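Local coordinates for protein tRNA (guanine(9)-N1)-methyltransferase (Schizosaccharomyces pombe, PDB 4JWH) that methylates N1 of guanosine at position 9 of cytoplasmic tRNA, using S-adenosyl-L-methionine as the methyl donor, at residues Q127-C131 with T253-E259. Numbering follows the deposited sequence.
With SAH (S-adenosyl-L-homocysteine), chain C.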
loop_
_atom_site.group_PDB
_atom_site.type_symbol
_atom_site.label_atom_id
_atom_site.label_comp_id
_atom_site.label_asym_id
_atom_site.label_seq_id
_atom_site.Cartn_x
_atom_site.Cartn_y
_atom_site.Cartn_z
ATOM N N GLN A 127 -5.928 7.653 -4.904
ATOM C CA GLN A 127 -4.775 7.105 -4.173
ATOM C C GLN A 127 -4.201 5.853 -4.809
ATOM O O GLN A 127 -2.973 5.697 -4.830
ATOM C CB GLN A 127 -5.153 6.850 -2.733
ATOM C CG GLN A 127 -5.363 8.133 -1.997
ATOM C CD GLN A 127 -5.697 7.947 -0.553
ATOM O OE1 GLN A 127 -5.239 7.007 0.088
ATOM N NE2 GLN A 127 -6.457 8.880 -0.002
ATOM N N VAL A 128 -5.072 4.965 -5.310
ATOM C CA VAL A 128 -4.600 3.772 -6.038
ATOM C C VAL A 128 -3.815 4.188 -7.268
ATOM O O VAL A 128 -2.769 3.620 -7.559
ATOM C CB VAL A 128 -5.762 2.825 -6.471
ATOM C CG1 VAL A 128 -5.291 1.776 -7.501
ATOM C CG2 VAL A 128 -6.390 2.126 -5.232
ATOM N N THR A 129 -4.346 5.164 -8.005
ATOM C CA THR A 129 -3.654 5.711 -9.189
ATOM C C THR A 129 -2.279 6.304 -8.817
ATOM O O THR A 129 -1.289 6.074 -9.516
ATOM C CB THR A 129 -4.535 6.777 -9.875
ATOM O OG1 THR A 129 -5.794 6.195 -10.239
ATOM C CG2 THR A 129 -3.852 7.376 -11.119
ATOM N N ARG A 130 -2.214 7.039 -7.700
ATOM C CA ARG A 130 -0.934 7.600 -7.247
ATOM C C ARG A 130 0.066 6.495 -6.905
ATOM O O ARG A 130 1.257 6.666 -7.139
ATOM C CB ARG A 130 -1.098 8.609 -6.085
ATOM C CG ARG A 130 -1.229 10.079 -6.560
ATOM C CD ARG A 130 -0.999 11.120 -5.457
ATOM N NE ARG A 130 -2.227 11.805 -5.041
ATOM C CZ ARG A 130 -2.247 12.823 -4.181
ATOM N NH1 ARG A 130 -1.116 13.275 -3.660
ATOM N NH2 ARG A 130 -3.392 13.395 -3.841
ATOM N N CYS A 131 -0.415 5.358 -6.383
ATOM C CA CYS A 131 0.487 4.212 -6.069
ATOM C C CYS A 131 1.108 3.683 -7.365
ATOM O O CYS A 131 2.325 3.459 -7.436
ATOM C CB CYS A 131 -0.226 3.054 -5.355
ATOM S SG CYS A 131 -0.816 3.385 -3.628
ATOM N N THR A 253 -2.126 8.077 4.529
ATOM C CA THR A 253 -3.032 7.636 3.483
ATOM C C THR A 253 -2.406 6.417 2.768
ATOM O O THR A 253 -1.196 6.154 2.904
ATOM C CB THR A 253 -3.306 8.740 2.440
ATOM O OG1 THR A 253 -2.113 8.993 1.687
ATOM C CG2 THR A 253 -3.819 10.051 3.100
ATOM N N VAL A 254 -3.232 5.694 2.011
ATOM C CA VAL A 254 -2.754 4.558 1.210
ATOM C C VAL A 254 -1.527 4.957 0.376
ATOM O O VAL A 254 -0.486 4.304 0.440
ATOM C CB VAL A 254 -3.864 4.003 0.298
ATOM C CG1 VAL A 254 -3.301 2.930 -0.649
ATOM C CG2 VAL A 254 -5.051 3.466 1.137
ATOM N N ASN A 255 -1.632 6.058 -0.369
ATOM C CA ASN A 255 -0.524 6.442 -1.251
ATOM C C ASN A 255 0.676 6.959 -0.476
ATOM O O ASN A 255 1.793 6.788 -0.920
ATOM C CB ASN A 255 -0.923 7.482 -2.319
ATOM C CG ASN A 255 -1.281 8.822 -1.709
ATOM O OD1 ASN A 255 -2.338 8.952 -1.122
ATOM N ND2 ASN A 255 -0.354 9.792 -1.763
ATOM N N GLN A 256 0.463 7.608 0.656
ATOM C CA GLN A 256 1.616 8.060 1.463
ATOM C C GLN A 256 2.445 6.865 1.946
ATOM O O GLN A 256 3.682 6.875 1.915
ATOM C CB GLN A 256 1.171 8.925 2.648
ATOM C CG GLN A 256 0.811 10.362 2.244
ATOM C CD GLN A 256 0.245 11.164 3.401
ATOM O OE1 GLN A 256 -0.462 10.622 4.251
ATOM N NE2 GLN A 256 0.556 12.469 3.439
ATOM N N VAL A 257 1.759 5.823 2.380
ATOM C CA VAL A 257 2.441 4.635 2.895
ATOM C C VAL A 257 3.170 3.970 1.739
ATOM O O VAL A 257 4.340 3.647 1.838
ATOM C CB VAL A 257 1.403 3.654 3.507
ATOM C CG1 VAL A 257 2.041 2.287 3.771
ATOM C CG2 VAL A 257 0.862 4.253 4.807
ATOM N N PHE A 258 2.481 3.801 0.616
ATOM C CA PHE A 258 3.138 3.223 -0.572
ATOM C C PHE A 258 4.402 3.990 -0.953
ATOM O O PHE A 258 5.471 3.397 -1.171
ATOM C CB PHE A 258 2.216 3.141 -1.793
ATOM C CG PHE A 258 2.892 2.513 -2.971
ATOM C CD1 PHE A 258 2.872 1.138 -3.131
ATOM C CD2 PHE A 258 3.635 3.284 -3.857
ATOM C CE1 PHE A 258 3.560 0.521 -4.207
ATOM C CE2 PHE A 258 4.340 2.686 -4.911
ATOM C CZ PHE A 258 4.291 1.293 -5.071
ATOM N N GLU A 259 4.267 5.314 -1.076
ATOM C CA GLU A 259 5.374 6.178 -1.445
ATOM C C GLU A 259 6.543 6.052 -0.462
ATOM O O GLU A 259 7.734 6.047 -0.858
ATOM C CB GLU A 259 4.889 7.636 -1.534
ATOM C CG GLU A 259 3.945 7.924 -2.712
ATOM C CD GLU A 259 3.170 9.231 -2.503
ATOM O OE1 GLU A 259 2.252 9.515 -3.280
ATOM O OE2 GLU A 259 3.459 9.958 -1.507
HETATM N N SAH C . -8.445 2.434 10.353
HETATM C CA SAH C . -7.829 1.961 9.123
HETATM C CB SAH C . -7.310 3.225 8.386
HETATM C CG SAH C . -5.999 2.989 7.762
HETATM S SD SAH C . -5.146 4.102 6.714
HETATM C C SAH C . -6.922 0.794 9.489
HETATM O O SAH C . -5.897 0.491 8.956
HETATM O OXT SAH C . -7.266 0.044 10.353
HETATM C "C5'" SAH C . -4.870 3.101 5.309
HETATM C "C4'" SAH C . -3.716 2.104 5.352
HETATM O "O4'" SAH C . -2.465 2.718 5.385
HETATM C "C3'" SAH C . -3.702 1.096 6.508
HETATM O "O3'" SAH C . -4.565 0.017 6.297
HETATM C "C2'" SAH C . -2.273 0.693 6.607
HETATM O "O2'" SAH C . -2.056 -0.352 5.715
HETATM C "C1'" SAH C . -1.589 1.961 6.169
HETATM N N9 SAH C . -1.031 2.741 7.287
HETATM C C8 SAH C . -1.368 3.952 7.630
HETATM N N7 SAH C . -0.647 4.412 8.618
HETATM C C5 SAH C . 0.214 3.486 8.905
HETATM C C6 SAH C . 1.303 3.302 9.867
HETATM N N6 SAH C . 1.593 4.245 10.725
HETATM N N1 SAH C . 1.964 2.171 9.842
HETATM C C2 SAH C . 1.675 1.216 8.976
HETATM N N3 SAH C . 0.708 1.298 8.098
HETATM C C4 SAH C . -0.043 2.389 8.006
#
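Q127 reaches from helix 118-137 to the first turn of helix 254-267, and its side chain runs along N255 before its amide reaches T253 and V254. CB lies 3.9 Å from N255 OD1, and CG comes closer to it, at 3.3 Å. CD is near both N255 OD1 and T253 CB; beyond it OE1 accepts a weak, strongly bent hydrogen bond from V254 N (3.1 Å, 123° at the hydrogen), while NE2 turns past T253 CB. With CG anti to the carbonyl carbon and the chain straight beyond it (chi2 -178°), the amide arrives at the helix N-terminus, its plane steeply inclined to that of N255.

That N-terminus is closed by a capping box: Q256 N donates to T253 OG1, and T253 N returns a nearly straight bond to Q256 OE1. T253 OG1 also donates to N255 OD1, approaching from above the amide plane. N255 ND2 gives E259 OE1 a bond in its own amide plane, so that both ends fix the amide's rotation. R130 packs its CB against N255 CB.

One turn further along the nearly parallel helices (14°), the contact becomes apolar. C131 SG rests 3.6 Å from F258 CB and touches V254 CG1, approaching the ring obliquely, while C131 CB, not the sulfur, sits over one ring face in a CH-pi contact. I106 of strand 105-109 and I211 of strand 208-212 touch F258 from the parallel sheet of the SPOUT domain.

V257 turns instead to S-adenosyl-L-homocysteine, its CG2 3.5 Å from N9. Across the helices, Q127 OE1 adds just a weak acceptor beside the capping box, so the pairing rests largely on van der Waals packing, of Q127 along N255 and of C131 against V254 and F258.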